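Local structure of putative mandelate racemase (Salmonella typhimurium, 2O56) at residues A[9-14]-A[57-62]; A[70-75]-A[112-117]; A[203-208]-A[239-244]; A[279-284]-A[293-298]. The protein is of unknown function, but binds magnesium and probably acts as a hydro-lyase (dehydratase) of the mandelate racemase branch of the enolase superfamily. One frame throughout, in Å; residues are numbered along the deposited sequence. Where two conformers were deposited one is given.

Contact 1 of 4, residues A[9-14]-A[57-62]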
# COMPACT_ATOMS: atom_id res chain seq x y z
N VAL A 9 29.18 41.01 -2.54
CA VAL A 9 27.76 40.88 -2.28
C VAL A 9 27.43 41.77 -1.09
O VAL A 9 28.09 41.69 -0.07
CB VAL A 9 27.34 39.41 -1.95
CG1 VAL A 9 25.82 39.34 -1.70
CG2 VAL A 9 27.73 38.46 -3.05
N ASP A 10 26.42 42.62 -1.25
CA ASP A 10 25.93 43.43 -0.15
C ASP A 10 24.68 42.79 0.37
O ASP A 10 23.79 42.44 -0.40
CB ASP A 10 25.63 44.85 -0.63
CG ASP A 10 26.81 45.48 -1.34
OD1 ASP A 10 27.84 45.72 -0.68
OD2 ASP A 10 26.72 45.73 -2.57
N ILE A 11 24.61 42.62 1.69
CA ILE A 11 23.41 42.11 2.33
C ILE A 11 22.77 43.26 3.10
O ILE A 11 23.32 43.75 4.08
CB ILE A 11 23.73 40.88 3.21
CG1 ILE A 11 24.41 39.79 2.37
CG2 ILE A 11 22.45 40.31 3.81
CD1 ILE A 11 25.92 39.82 2.34
N ILE A 12 21.60 43.68 2.62
CA ILE A 12 21.00 44.96 2.99
C ILE A 12 19.78 44.80 3.91
O ILE A 12 18.78 44.17 3.56
CB ILE A 12 20.63 45.79 1.72
CG1 ILE A 12 21.87 46.02 0.87
CG2 ILE A 12 19.96 47.12 2.09
CD1 ILE A 12 21.62 46.33 -0.58
N ASP A 13 19.86 45.39 5.10
CA ASP A 13 18.75 45.41 6.04
C ASP A 13 17.92 46.67 5.76
O ASP A 13 18.22 47.74 6.28
CB ASP A 13 19.32 45.42 7.47
CG ASP A 13 18.27 45.13 8.53
OD1 ASP A 13 17.12 44.76 8.19
OD2 ASP A 13 18.61 45.25 9.72
N VAL A 14 16.89 46.51 4.93
CA VAL A 14 16.24 47.63 4.24
C VAL A 14 15.52 48.53 5.23
O VAL A 14 14.58 48.10 5.91
CB VAL A 14 15.24 47.10 3.16
CG1 VAL A 14 14.38 48.25 2.55
CG2 VAL A 14 15.98 46.31 2.07
N GLY A 57 22.61 36.65 8.32
CA GLY A 57 23.84 35.89 8.54
C GLY A 57 23.99 34.74 7.56
O GLY A 57 25.13 34.37 7.19
N MET A 58 22.86 34.18 7.15
CA MET A 58 22.84 33.06 6.19
C MET A 58 23.25 33.54 4.80
O MET A 58 24.13 32.95 4.17
CB MET A 58 21.46 32.39 6.13
CG MET A 58 21.44 30.99 5.47
SD MET A 58 22.33 29.70 6.36
CE MET A 58 23.80 29.50 5.35
N ALA A 59 22.62 34.62 4.34
CA ALA A 59 23.01 35.32 3.10
C ALA A 59 24.47 35.71 3.09
O ALA A 59 25.14 35.52 2.09
CB ALA A 59 22.14 36.57 2.88
N LYS A 60 24.95 36.24 4.21
CA LYS A 60 26.38 36.54 4.41
C LYS A 60 27.26 35.31 4.26
O LYS A 60 28.24 35.33 3.51
CB LYS A 60 26.59 37.18 5.80
CG LYS A 60 27.94 37.80 6.05
CD LYS A 60 28.13 38.11 7.52
CE LYS A 60 29.11 37.17 8.18
NZ LYS A 60 29.02 37.27 9.66
N ASP A 61 26.93 34.24 4.96
CA ASP A 61 27.73 33.01 4.89
C ASP A 61 27.73 32.35 3.50
O ASP A 61 28.79 31.89 3.03
CB ASP A 61 27.29 31.99 5.94
CG ASP A 61 27.74 32.35 7.35
OD1 ASP A 61 28.61 33.26 7.52
OD2 ASP A 61 27.21 31.72 8.29
N LEU A 62 26.56 32.30 2.87
CA LEU A 62 26.43 31.81 1.49
C LEU A 62 27.20 32.68 0.47
O LEU A 62 27.86 32.17 -0.43
CB LEU A 62 24.94 31.65 1.09
CG LEU A 62 24.18 30.50 1.78
CD1 LEU A 62 22.67 30.54 1.57
CD2 LEU A 62 24.73 29.18 1.33
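Ile11 lays its branched side chain against the helix surface made by Ala59 and Lys60, and nearly all of the contact passes through this one strand residue. Ile11 CG2 sits 3.9 Å from Ala59 CB, and CG1 is hardly farther from the same methyl. The backbone is closest at this point too, with Ile11 CA 6.6 Å from Lys60 CA. Such an approach is possible because alanine ends at CB and lets the isoleucine settle low on the helix. The torsions divide the work: CG2 lies anti to the backbone N and faces Ala59, while CG1 lies beside that N (chi1 -57°) and carries Ile11 CD1 onward to 3.9 Å from Lys60 CA. One branched residue therefore fits over two consecutive helical positions. The motif is a helix packed on a beta-sheet: strand 6-13 runs in the antiparallel sheet of the N-terminal capping domain characteristic of the enolase superfamily, and helix 52-66 packs against one face of it. Val9, two residues along the strand, also has its CB directed at the helix and reaches Ser63 just past the segment. The packing is looser at Lys60, a partly exposed residue. Only the base of its side chain comes near the strand, where Lys60 CB stands 4.4 Å from Ile11 CD1, and the rest leads away, past Ile396 and Val398 of strand 395-398. A lysine suits this border, since its methylenes can lie beside apolar groups while NZ reaches the subunit interface and hydrogen-bonds to Ser53 OG of a second subunit.

Contact 2 of 4, residues A[70-75]-A[112-117]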
# COMPACT_ATOMS: atom_id res chain seq x y z
N ASP A 70 31.22 32.70 -11.77
CA ASP A 70 30.44 33.26 -12.87
C ASP A 70 28.97 33.26 -12.50
O ASP A 70 28.37 32.18 -12.39
CB ASP A 70 30.66 32.38 -14.10
CG ASP A 70 30.13 32.98 -15.38
OD1 ASP A 70 29.25 33.87 -15.36
OD2 ASP A 70 30.59 32.52 -16.46
N PRO A 71 28.37 34.45 -12.35
CA PRO A 71 26.96 34.52 -11.92
C PRO A 71 25.98 33.98 -12.97
O PRO A 71 24.81 33.77 -12.65
CB PRO A 71 26.75 36.02 -11.69
CG PRO A 71 27.71 36.67 -12.63
CD PRO A 71 28.93 35.80 -12.57
N MET A 72 26.45 33.72 -14.18
CA MET A 72 25.61 33.16 -15.24
C MET A 72 25.20 31.71 -14.97
O MET A 72 24.19 31.24 -15.49
CB MET A 72 26.28 33.31 -16.63
CG MET A 72 26.59 34.79 -16.99
SD MET A 72 25.09 35.82 -17.07
CE MET A 72 24.46 35.08 -18.58
N ASN A 73 25.99 31.02 -14.13
CA ASN A 73 25.82 29.61 -13.82
C ASN A 73 24.89 29.41 -12.63
O ASN A 73 25.29 28.87 -11.60
CB ASN A 73 27.19 28.93 -13.55
CG ASN A 73 28.17 29.13 -14.69
OD1 ASN A 73 27.77 29.45 -15.79
ND2 ASN A 73 29.47 28.92 -14.42
N ASN A 74 23.65 29.85 -12.75
CA ASN A 74 22.73 29.74 -11.62
C ASN A 74 22.49 28.29 -11.20
O ASN A 74 22.33 28.02 -10.01
CB ASN A 74 21.40 30.45 -11.90
CG ASN A 74 20.70 29.91 -13.15
OD1 ASN A 74 21.14 30.14 -14.27
ND2 ASN A 74 19.61 29.18 -12.96
N GLU A 75 22.46 27.36 -12.16
CA GLU A 75 22.20 25.94 -11.84
C GLU A 75 23.32 25.40 -10.97
O GLU A 75 23.08 24.76 -9.94
CB GLU A 75 22.09 25.09 -13.11
CG GLU A 75 20.76 25.25 -13.90
CD GLU A 75 19.55 24.55 -13.26
OE1 GLU A 75 19.72 23.72 -12.36
OE2 GLU A 75 18.40 24.83 -13.67
N LYS A 112 19.85 41.46 -17.12
CA LYS A 112 20.51 42.73 -17.43
C LYS A 112 21.62 42.56 -18.46
O LYS A 112 21.76 43.39 -19.36
CB LYS A 112 21.05 43.36 -16.15
CG LYS A 112 19.96 43.78 -15.22
CD LYS A 112 20.50 44.27 -13.91
CE LYS A 112 19.51 45.22 -13.27
NZ LYS A 112 19.72 45.30 -11.78
N ALA A 113 22.39 41.48 -18.31
CA ALA A 113 23.41 41.07 -19.27
C ALA A 113 22.89 40.83 -20.69
O ALA A 113 23.59 41.08 -21.66
CB ALA A 113 24.14 39.84 -18.77
N TRP A 114 21.66 40.32 -20.82
CA TRP A 114 21.13 40.02 -22.15
C TRP A 114 20.12 41.06 -22.60
O TRP A 114 19.71 41.08 -23.75
CB TRP A 114 20.48 38.62 -22.20
CG TRP A 114 21.36 37.48 -21.80
CD1 TRP A 114 22.73 37.46 -21.76
CD2 TRP A 114 20.93 36.16 -21.42
NE1 TRP A 114 23.17 36.22 -21.35
CE2 TRP A 114 22.08 35.41 -21.13
CE3 TRP A 114 19.67 35.56 -21.28
CZ2 TRP A 114 22.01 34.07 -20.71
CZ3 TRP A 114 19.61 34.23 -20.85
CH2 TRP A 114 20.77 33.50 -20.58
N GLY A 115 19.70 41.92 -21.68
CA GLY A 115 18.77 43.00 -22.00
C GLY A 115 17.34 42.51 -22.08
O GLY A 115 16.58 43.01 -22.88
N VAL A 116 16.99 41.51 -21.26
CA VAL A 116 15.68 40.86 -21.38
C VAL A 116 14.95 40.70 -20.05
O VAL A 116 15.55 40.39 -19.02
CB VAL A 116 15.77 39.49 -22.10
CG1 VAL A 116 16.09 39.67 -23.59
CG2 VAL A 116 16.80 38.61 -21.43
N PRO A 117 13.63 40.95 -20.04
CA PRO A 117 12.91 40.74 -18.79
C PRO A 117 12.84 39.26 -18.37
O PRO A 117 12.82 38.36 -19.22
CB PRO A 117 11.51 41.28 -19.09
CG PRO A 117 11.38 41.12 -20.58
CD PRO A 117 12.73 41.41 -21.12
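Met72 folds its side chain compactly to meet Trp114: CG stands beside the backbone N (chi1 -58°), and further bends at chi2 (-61°) and chi3 (-71°) turn the terminal methyl onto the indole. The tryptophan comes from the opposite direction. Its CB does not point straight at the other segment, but the ring swings nearer, and CE of Met72 arrives obliquely at the NE1, CE2 and CZ2 side of the indole. Met72 CE lies 3.3 Å from Trp114 NE1 and 3.4 Å from Trp114 CZ2, tight packing of a methyl against the indole. The sulfur stands farther back, with Met72 SD 5.4 Å from the centroid of the Trp114 five-membered ring, in an oblique Met-aromatic contact. Toward the helix itself the packing is slacker, Met72 SD being 4.5 Å from Ala113 CB. Methionine suits this place because its unbranched, flexible thioether can curl to the shape of a large ring, while the small alanine beside it leaves room for the sulfur. The backbone beneath Met72 is held by a type I turn from Asp70 to Asn73. Within it Asp70 OD1 accepts from Met72 N at 3.0 Å, an Asx turn in which the donor comes from above the carboxylate plane. Gly115, with positive phi, ends the helix carrying the tryptophan. The contact thus joins the turn leading into helix 74-83 to the C-terminal end of helix 93-114; Pro71 packs on Leu106 and Ile109 of the latter, while Trp114 also touches Met121 of helix 118-121 and Val116 of a third subunit.

Contact 3 of 4, residues A[203-208]-A[239-244]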
# COMPACT_ATOMS: atom_id res chain seq x y z
N ASP A 203 -19.48 32.99 11.03
CA ASP A 203 -20.40 34.14 10.88
C ASP A 203 -19.74 35.29 10.13
O ASP A 203 -20.36 35.91 9.27
CB ASP A 203 -20.87 34.65 12.24
CG ASP A 203 -21.85 33.71 12.92
OD1 ASP A 203 -22.48 32.86 12.24
OD2 ASP A 203 -21.97 33.81 14.15
N ARG A 204 -18.47 35.57 10.44
CA ARG A 204 -17.71 36.53 9.65
C ARG A 204 -17.63 36.11 8.18
O ARG A 204 -17.88 36.91 7.27
CB ARG A 204 -16.29 36.71 10.21
CG ARG A 204 -16.22 37.44 11.54
CD ARG A 204 -14.99 37.02 12.29
NE ARG A 204 -14.69 37.89 13.43
CZ ARG A 204 -13.69 37.69 14.28
NH1 ARG A 204 -12.91 36.62 14.16
NH2 ARG A 204 -13.49 38.54 15.28
N MET A 205 -17.33 34.84 7.94
CA MET A 205 -17.16 34.34 6.58
C MET A 205 -18.49 34.35 5.81
O MET A 205 -18.52 34.68 4.61
CB MET A 205 -16.54 32.95 6.60
CG MET A 205 -16.06 32.46 5.25
SD MET A 205 -14.41 33.00 4.88
CE MET A 205 -13.47 32.07 6.09
N ALA A 206 -19.59 34.03 6.49
CA ALA A 206 -20.89 33.98 5.82
C ALA A 206 -21.40 35.39 5.52
O ALA A 206 -22.11 35.61 4.53
CB ALA A 206 -21.91 33.21 6.70
N ALA A 207 -21.03 36.34 6.39
CA ALA A 207 -21.26 37.77 6.17
C ALA A 207 -20.58 38.27 4.89
O ALA A 207 -21.19 38.98 4.09
CB ALA A 207 -20.76 38.58 7.38
N ILE A 208 -19.32 37.90 4.69
CA ILE A 208 -18.64 38.22 3.44
C ILE A 208 -19.38 37.65 2.22
O ILE A 208 -19.69 38.40 1.29
CB ILE A 208 -17.15 37.77 3.44
CG1 ILE A 208 -16.38 38.50 4.53
CG2 ILE A 208 -16.52 38.03 2.07
CD1 ILE A 208 -14.99 37.92 4.80
N GLU A 239 -17.67 24.78 4.18
CA GLU A 239 -17.94 24.10 2.90
C GLU A 239 -19.06 24.71 2.04
O GLU A 239 -18.90 24.89 0.84
CB GLU A 239 -18.26 22.63 3.13
CG GLU A 239 -17.08 21.73 3.02
CD GLU A 239 -17.38 20.34 3.51
OE1 GLU A 239 -18.57 19.99 3.67
OE2 GLU A 239 -16.41 19.60 3.73
N GLU A 240 -20.19 25.00 2.68
CA GLU A 240 -21.38 25.47 1.96
C GLU A 240 -21.24 26.92 1.47
O GLU A 240 -22.06 27.38 0.68
CB GLU A 240 -22.60 25.38 2.90
CG GLU A 240 -22.61 26.50 3.96
CD GLU A 240 -23.42 26.19 5.20
OE1 GLU A 240 -23.57 25.00 5.56
OE2 GLU A 240 -23.89 27.15 5.84
N LEU A 241 -20.22 27.64 1.93
CA LEU A 241 -20.04 29.02 1.52
C LEU A 241 -19.36 29.19 0.15
O LEU A 241 -19.21 30.32 -0.34
CB LEU A 241 -19.31 29.82 2.61
CG LEU A 241 -19.92 29.82 4.01
CD1 LEU A 241 -19.08 30.63 4.98
CD2 LEU A 241 -21.34 30.37 3.99
N GLY A 242 -18.98 28.09 -0.49
CA GLY A 242 -18.38 28.13 -1.83
C GLY A 242 -16.96 28.68 -1.77
O GLY A 242 -16.63 29.65 -2.45
N ILE A 243 -16.12 28.06 -0.95
CA ILE A 243 -14.72 28.51 -0.72
C ILE A 243 -13.77 28.13 -1.88
O ILE A 243 -13.75 26.97 -2.33
CB ILE A 243 -14.23 27.98 0.67
CG1 ILE A 243 -15.18 28.47 1.76
CG2 ILE A 243 -12.79 28.42 1.01
CD1 ILE A 243 -15.16 30.02 1.94
N PHE A 244 -13.00 29.11 -2.37
CA PHE A 244 -12.16 28.98 -3.59
C PHE A 244 -11.00 28.01 -3.31
O PHE A 244 -10.81 27.02 -4.02
CB PHE A 244 -11.56 30.34 -3.94
CG PHE A 244 -11.03 30.45 -5.33
CD1 PHE A 244 -11.79 30.07 -6.43
CD2 PHE A 244 -9.78 31.01 -5.55
CE1 PHE A 244 -11.28 30.20 -7.72
CE2 PHE A 244 -9.26 31.15 -6.84
CZ PHE A 244 -10.01 30.73 -7.92
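The backbones approach most closely where Ala206 CA lies 6.6 Å from Leu241 CA, helix 195-212 here meeting residues 239-244, between helix 228-238 and strand 246-247. Both belong to the beta/alpha barrel of the C-terminal domain, and the contact packs one barrel helix against the loop that leads from the next helix into its strand. Leu241 reaches the helix with both methyls. Leu241 CD1 lies 3.5 Å from Met205 CG, and Leu241 CD2 lies 4.0 Å from Ala206 CB, so the fork of the leucine is set over two successive helical residues. The short alanine allows this close approach. Met205, with CG anti to the backbone N (chi1 -168°), directs its chain inward, where it also packs on Ile218 and Ala220 of strand 217-221; a long flexible side chain suits this place between helix and strands. Gly242 takes a positive phi of 72°, which a residue without a side chain adopts easily, and the chain then heads into strand 246-247. The carbonyl of Leu241 is held by Arg209 NE, from the turn of helix just beyond 203-208. Farther inward, Ile243 closes the contact by bringing Ile243 CD1 4.2 Å from Met205 CG.

Contact 4 of 4, residues A[279-284]-A[293-298]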
# COMPACT_ATOMS: atom_id res chain seq x y z
N TRP A 279 11.98 18.94 -3.23
CA TRP A 279 11.92 17.92 -2.19
C TRP A 279 10.78 18.15 -1.17
O TRP A 279 10.12 17.20 -0.73
CB TRP A 279 13.27 17.82 -1.48
CG TRP A 279 14.38 17.32 -2.37
CD1 TRP A 279 14.83 16.02 -2.47
CD2 TRP A 279 15.22 18.10 -3.24
NE1 TRP A 279 15.90 15.95 -3.36
CE2 TRP A 279 16.15 17.21 -3.85
CE3 TRP A 279 15.28 19.47 -3.56
CZ2 TRP A 279 17.12 17.63 -4.78
CZ3 TRP A 279 16.23 19.89 -4.50
CH2 TRP A 279 17.15 18.97 -5.08
N GLY A 280 10.53 19.41 -0.82
CA GLY A 280 9.52 19.72 0.18
C GLY A 280 8.12 19.53 -0.37
O GLY A 280 7.20 19.14 0.36
N TYR A 281 7.95 19.82 -1.66
CA TYR A 281 6.67 19.59 -2.31
C TYR A 281 6.38 18.14 -2.63
O TYR A 281 5.22 17.72 -2.59
CB TYR A 281 6.49 20.49 -3.54
CG TYR A 281 6.25 21.90 -3.11
CD1 TYR A 281 4.94 22.37 -2.93
CD2 TYR A 281 7.32 22.76 -2.83
CE1 TYR A 281 4.72 23.65 -2.50
CE2 TYR A 281 7.10 24.06 -2.40
CZ TYR A 281 5.79 24.49 -2.25
OH TYR A 281 5.52 25.78 -1.81
N ARG A 282 7.43 17.37 -2.92
CA ARG A 282 7.26 15.98 -3.31
C ARG A 282 6.17 15.16 -2.57
O ARG A 282 5.28 14.61 -3.23
CB ARG A 282 8.60 15.23 -3.34
CG ARG A 282 8.45 13.80 -3.79
CD ARG A 282 9.54 12.86 -3.24
NE ARG A 282 9.55 12.86 -1.78
CZ ARG A 282 8.74 12.11 -1.02
NH1 ARG A 282 7.87 11.28 -1.57
NH2 ARG A 282 8.81 12.21 0.29
N PRO A 283 6.22 15.10 -1.21
CA PRO A 283 5.22 14.27 -0.51
C PRO A 283 3.79 14.76 -0.63
O PRO A 283 2.86 13.95 -0.61
CB PRO A 283 5.64 14.39 0.95
CG PRO A 283 6.40 15.67 1.02
CD PRO A 283 7.16 15.72 -0.25
N PHE A 284 3.61 16.07 -0.74
CA PHE A 284 2.27 16.65 -0.99
C PHE A 284 1.74 16.38 -2.39
O PHE A 284 0.52 16.36 -2.64
CB PHE A 284 2.32 18.15 -0.71
CG PHE A 284 2.69 18.46 0.69
CD1 PHE A 284 1.72 18.42 1.69
CD2 PHE A 284 4.00 18.72 1.04
CE1 PHE A 284 2.04 18.67 3.02
CE2 PHE A 284 4.35 18.96 2.37
CZ PHE A 284 3.35 18.95 3.37
N ILE A 293 -0.64 25.17 -5.01
CA ILE A 293 0.63 25.35 -4.32
C ILE A 293 1.05 26.82 -4.27
O ILE A 293 0.78 27.59 -5.20
CB ILE A 293 1.75 24.43 -4.87
CG1 ILE A 293 2.07 24.77 -6.32
CG2 ILE A 293 1.34 22.92 -4.72
CD1 ILE A 293 3.47 24.34 -6.72
N GLN A 294 1.69 27.21 -3.17
CA GLN A 294 1.96 28.61 -2.90
C GLN A 294 3.40 28.89 -2.51
O GLN A 294 3.64 29.51 -1.47
CB GLN A 294 1.03 29.14 -1.81
CG GLN A 294 -0.44 28.82 -2.05
CD GLN A 294 -1.30 29.20 -0.87
OE1 GLN A 294 -1.10 28.71 0.22
NE2 GLN A 294 -2.26 30.08 -1.10
N PRO A 295 4.38 28.46 -3.35
CA PRO A 295 5.74 28.77 -2.98
C PRO A 295 5.95 30.27 -3.02
O PRO A 295 5.39 30.96 -3.88
CB PRO A 295 6.59 28.05 -4.05
CG PRO A 295 5.66 27.88 -5.23
CD PRO A 295 4.28 27.76 -4.65
N ASP A 296 6.73 30.77 -2.07
CA ASP A 296 7.22 32.14 -2.08
C ASP A 296 8.60 32.09 -2.75
O ASP A 296 9.46 31.35 -2.31
CB ASP A 296 7.33 32.60 -0.61
CG ASP A 296 7.73 34.07 -0.45
OD1 ASP A 296 8.75 34.50 -1.02
OD2 ASP A 296 7.05 34.81 0.29
N ILE A 297 8.81 32.86 -3.82
CA ILE A 297 10.08 32.79 -4.55
C ILE A 297 11.24 33.23 -3.65
O ILE A 297 12.35 32.76 -3.82
CB ILE A 297 10.02 33.59 -5.90
CG1 ILE A 297 9.08 32.90 -6.89
CG2 ILE A 297 11.42 33.73 -6.57
CD1 ILE A 297 8.49 33.84 -7.95
N CYS A 298 10.96 34.10 -2.67
CA CYS A 298 11.99 34.68 -1.80
C CYS A 298 12.28 33.82 -0.57
O CYS A 298 13.26 34.07 0.14
CB CYS A 298 11.58 36.09 -1.35
SG CYS A 298 11.30 37.27 -2.69
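The phenol ring of Tyr281 meets Ile293 and Pro295 obliquely, so neither partner lies squarely over its face or at its edge. Ile293 approaches the CD1-CE1 side of the ring: Ile293 CB is 3.9 Å from Tyr281 CE1, and CG2 lies near both CE1 and CD1. Pro295 takes the far end, its side chain crossing the tyrosine at about a right angle, with Pro295 CA 3.2 Å and Pro295 CB 3.4 Å from Tyr281 OH. The branched isoleucine and the proline ring suit these places by presenting apolar carbon to the tyrosine. Tyr281 OH also stands 3.3 Å from Pro295 N, but a proline nitrogen carries no hydrogen and no bond forms; OH has a weak hydrogen bond to Gly272 O instead. Tyrosine fits because its ring fills apolar ground while its hydroxyl finds a polar partner in a buried place. With CG beside the backbone N (chi1 -72°), the ring extends from the helix toward the loop. The ring of Phe284 has Gly280 O and Tyr281 O at its edge. Gln294 directs its CB away from the helix, and its NE2 hydrogen-bonds to Gln321 OE1 and to Glu247 OE1, a magnesium ligand. The metal is about 5 Å from the Gln294 side chain. Helix 277-286 is thus packed beside the end of barrel strand 292-293, with Ile309 of helix 302-314 touching both Tyr281 and Ile293.

Along the chain the four contacts come in series, each closing before the next opens. Contacts 1 and 2 both lie in the N-terminal domain, their centres 20 Å apart, and helices 52-66 and 74-83, which carry one segment of each, are consecutive. Contacts 3 and 4 belong to the C-terminal barrel, 27 Å apart between centres. Contact 3 lies on the opposite side of the chain's centre from contacts 1 and 2, about 43 and 46 Å away between centres, whereas contact 4 is 24 Å from both, centre to centre, and nearest the magnesium. Contacts 1 and 4 touch the second subunit, and contacts 2 and 4 the third, so the packing within each domain continues into the eight-chain assembly.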